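Local coordinates for Cap5O (Staphylococcus aureus, PDB 3OJO), which is a UDP-N-acetyl-mannosamine dehydrogenase that binds NAD and takes part in the biosynthesis of capsular polysaccharide, at residues B[157-162]-B[209-214]. Sequence-based numbering, arbitrary orientation.
Sequences LVHCPE and RTAEMS. With NAD (nicotinamide-adenine-dinucleotide), chain J.
H159, at the end of strand 156-159, packs its imidazole against A211 and E212 near the start of the long helix 208-238 of the central domain, a small, buried van der Waals contact of 155 Å² between that helix and the nucleotide-binding sheet. CB of H159 points toward the helix, and with CG anti to the backbone N (chi1 176°) the ring extends to it; CD2 does the touching, 3.6 Å from CG of E212 and 3.9 Å from CB of A211, both approached obliquely. P161, in the loop after the strand, has its CD over one face of the imidazole, displaced toward the rim, and its CG 4.0 Å from the carbonyl O of A211.

ND1 of H159 is hydrogen-bonded to the carbonyl O of V127 on the adjacent strand, which, with P161 over one face, would hold the ring's rotation. The extended E212 side chain touches the ring with CG and then carries its carboxylate, turned 54° from the imidazole plane, away to the backbone amides of K134 and M136, one on each oxygen, at the start of helix 135-145.

Beyond the proline, the carbonyl O of E162 comes within 3.6 Å of C6N on the NAD nicotinamide. A strand whose C-terminal end runs into a loop beside the dinucleotide is characteristic of the Rossmann fold, here packed against the central-domain helix of a UDP-glucose/GDP-mannose dehydrogenase.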
loop_
_atom_site.group_PDB
_atom_site.type_symbol
_atom_site.label_atom_id
_atom_site.label_comp_id
_atom_site.label_asym_id
_atom_site.label_seq_id
_atom_site.Cartn_x
_atom_site.Cartn_y
_atom_site.Cartn_z
ATOM N N LEU B 157 -4.384 -33.338 -0.310
ATOM C CA LEU B 157 -3.956 -32.225 0.522
ATOM C C LEU B 157 -4.482 -30.882 -0.012
ATOM O O LEU B 157 -4.071 -30.441 -1.086
ATOM C CB LEU B 157 -2.426 -32.198 0.653
ATOM C CG LEU B 157 -1.701 -33.318 1.392
ATOM C CD1 LEU B 157 -0.221 -32.971 1.547
ATOM C CD2 LEU B 157 -2.306 -33.578 2.766
ATOM N N VAL B 158 -5.414 -30.258 0.736
ATOM C CA VAL B 158 -6.051 -28.975 0.411
ATOM C C VAL B 158 -5.781 -27.923 1.507
ATOM O O VAL B 158 -5.930 -28.219 2.691
ATOM C CB VAL B 158 -7.594 -29.122 0.230
ATOM C CG1 VAL B 158 -8.255 -27.790 -0.160
ATOM C CG2 VAL B 158 -7.960 -30.223 -0.755
ATOM N N HIS B 159 -5.425 -26.691 1.101
ATOM C CA HIS B 159 -5.378 -25.538 1.974
ATOM C C HIS B 159 -6.545 -24.697 1.531
ATOM O O HIS B 159 -6.578 -24.246 0.388
ATOM C CB HIS B 159 -4.088 -24.710 1.881
ATOM C CG HIS B 159 -4.122 -23.461 2.741
ATOM N ND1 HIS B 159 -4.464 -23.510 4.088
ATOM C CD2 HIS B 159 -3.848 -22.172 2.417
ATOM C CE1 HIS B 159 -4.418 -22.262 4.518
ATOM N NE2 HIS B 159 -4.039 -21.425 3.554
ATOM N N CYS B 160 -7.542 -24.553 2.393
ATOM C CA CYS B 160 -8.654 -23.665 2.139
ATOM C C CYS B 160 -8.713 -22.686 3.317
ATOM O O CYS B 160 -9.156 -23.049 4.403
ATOM C CB CYS B 160 -9.973 -24.398 1.940
ATOM S SG CYS B 160 -11.391 -23.276 1.854
ATOM N N PRO B 161 -8.195 -21.461 3.142
ATOM C CA PRO B 161 -8.185 -20.501 4.248
ATOM C C PRO B 161 -9.573 -20.085 4.708
ATOM O O PRO B 161 -10.415 -19.626 3.937
ATOM C CB PRO B 161 -7.362 -19.317 3.719
ATOM C CG PRO B 161 -6.788 -19.752 2.450
ATOM C CD PRO B 161 -7.608 -20.880 1.923
ATOM N N GLU B 162 -9.800 -20.299 5.990
ATOM C CA GLU B 162 -11.075 -19.993 6.597
ATOM C C GLU B 162 -11.050 -18.676 7.357
ATOM O O GLU B 162 -10.162 -18.428 8.181
ATOM C CB GLU B 162 -11.578 -21.175 7.444
ATOM C CG GLU B 162 -13.066 -21.161 7.712
ATOM C CD GLU B 162 -13.949 -21.286 6.498
ATOM O OE1 GLU B 162 -14.508 -22.387 6.287
ATOM O OE2 GLU B 162 -14.158 -20.260 5.810
ATOM N N ARG B 209 0.330 -23.415 -2.656
ATOM C CA ARG B 209 1.262 -22.296 -2.488
ATOM C C ARG B 209 0.647 -20.924 -2.838
ATOM O O ARG B 209 0.950 -19.950 -2.159
ATOM C CB ARG B 209 2.604 -22.552 -3.218
ATOM C CG ARG B 209 2.539 -22.521 -4.767
ATOM C CD ARG B 209 3.856 -22.943 -5.388
ATOM N NE ARG B 209 4.097 -24.386 -5.247
ATOM C CZ ARG B 209 5.289 -24.972 -5.348
ATOM N NH1 ARG B 209 6.368 -24.256 -5.615
ATOM N NH2 ARG B 209 5.408 -26.276 -5.177
ATOM N N THR B 210 -0.225 -20.862 -3.865
ATOM C CA THR B 210 -0.908 -19.645 -4.293
ATOM C C THR B 210 -1.951 -19.234 -3.263
ATOM O O THR B 210 -2.065 -18.046 -2.970
ATOM C CB THR B 210 -1.454 -19.787 -5.724
ATOM O OG1 THR B 210 -0.354 -20.038 -6.600
ATOM C CG2 THR B 210 -2.205 -18.529 -6.213
ATOM N N ALA B 211 -2.677 -20.217 -2.700
ATOM C CA ALA B 211 -3.687 -20.014 -1.668
ATOM C C ALA B 211 -3.034 -19.460 -0.380
ATOM O O ALA B 211 -3.603 -18.574 0.279
ATOM C CB ALA B 211 -4.394 -21.344 -1.362
ATOM N N GLU B 212 -1.877 -20.036 -0.001
ATOM C CA GLU B 212 -1.134 -19.610 1.178
ATOM C C GLU B 212 -0.645 -18.148 1.005
ATOM O O GLU B 212 -0.976 -17.306 1.822
ATOM C CB GLU B 212 0.049 -20.552 1.459
ATOM C CG GLU B 212 -0.331 -21.997 1.740
ATOM C CD GLU B 212 0.804 -23.005 1.686
ATOM O OE1 GLU B 212 1.730 -22.839 0.861
ATOM O OE2 GLU B 212 0.744 -23.995 2.446
ATOM N N MET B 213 0.123 -17.877 -0.056
ATOM C CA MET B 213 0.739 -16.605 -0.397
ATOM C C MET B 213 -0.260 -15.455 -0.512
ATOM O O MET B 213 -0.012 -14.362 0.011
ATOM C CB MET B 213 1.582 -16.753 -1.680
ATOM C CG MET B 213 2.660 -15.669 -1.865
ATOM S SD MET B 213 3.496 -15.137 -0.335
ATOM C CE MET B 213 5.146 -15.867 -0.519
ATOM N N SER B 214 -1.386 -15.721 -1.167
ATOM C CA SER B 214 -2.473 -14.788 -1.404
ATOM C C SER B 214 -3.065 -14.243 -0.105
ATOM O O SER B 214 -3.327 -13.041 0.009
ATOM C CB SER B 214 -3.551 -15.462 -2.263
ATOM O OG SER B 214 -4.856 -14.949 -2.021
HETATM P PA NAD J . -9.686 -20.522 18.494
HETATM O O1A NAD J . -8.654 -20.281 19.524
HETATM O O2A NAD J . -10.959 -19.847 18.823
HETATM O O5B NAD J . -9.925 -22.108 18.369
HETATM C C5B NAD J . -8.859 -23.020 18.344
HETATM C C4B NAD J . -9.321 -24.273 19.049
HETATM O O4B NAD J . -8.507 -25.357 18.654
HETATM C C3B NAD J . -9.257 -24.164 20.578
HETATM O O3B NAD J . -10.470 -24.657 21.135
HETATM C C2B NAD J . -8.136 -25.132 20.934
HETATM O O2B NAD J . -8.291 -25.737 22.202
HETATM C C1B NAD J . -8.201 -26.140 19.800
HETATM N N9A NAD J . -6.912 -26.825 19.623
HETATM C C8A NAD J . -5.663 -26.250 19.723
HETATM N N7A NAD J . -4.734 -27.170 19.383
HETATM C C5A NAD J . -5.379 -28.322 19.078
HETATM C C6A NAD J . -4.909 -29.578 18.689
HETATM N N6A NAD J . -3.589 -29.756 18.563
HETATM N N1A NAD J . -5.820 -30.599 18.434
HETATM C C2A NAD J . -7.183 -30.372 18.552
HETATM N N3A NAD J . -7.641 -29.129 18.941
HETATM C C4A NAD J . -6.755 -28.120 19.200
HETATM O O3 NAD J . -9.092 -20.070 17.056
HETATM P PN NAD J . -10.006 -19.705 15.788
HETATM O O1N NAD J . -10.436 -18.292 15.937
HETATM O O2N NAD J . -11.010 -20.777 15.572
HETATM O O5D NAD J . -8.961 -19.718 14.594
HETATM C C5D NAD J . -8.010 -20.741 14.457
HETATM C C4D NAD J . -7.027 -20.315 13.372
HETATM O O4D NAD J . -7.707 -20.127 12.140
HETATM C C3D NAD J . -6.378 -18.953 13.615
HETATM O O3D NAD J . -5.357 -18.907 14.595
HETATM C C2D NAD J . -5.868 -18.663 12.226
HETATM O O2D NAD J . -4.844 -19.575 11.924
HETATM C C1D NAD J . -7.057 -19.109 11.391
HETATM N N1N NAD J . -7.899 -17.913 11.155
HETATM C C2N NAD J . -8.977 -17.603 11.954
HETATM C C3N NAD J . -9.717 -16.437 11.703
HETATM C C7N NAD J . -11.112 -16.294 12.245
HETATM O O7N NAD J . -12.115 -15.827 11.363
HETATM N N7N NAD J . -11.364 -16.577 13.530
HETATM C C4N NAD J . -9.332 -15.579 10.663
HETATM C C5N NAD J . -8.217 -15.877 9.882
HETATM C C6N NAD J . -7.504 -17.046 10.158
#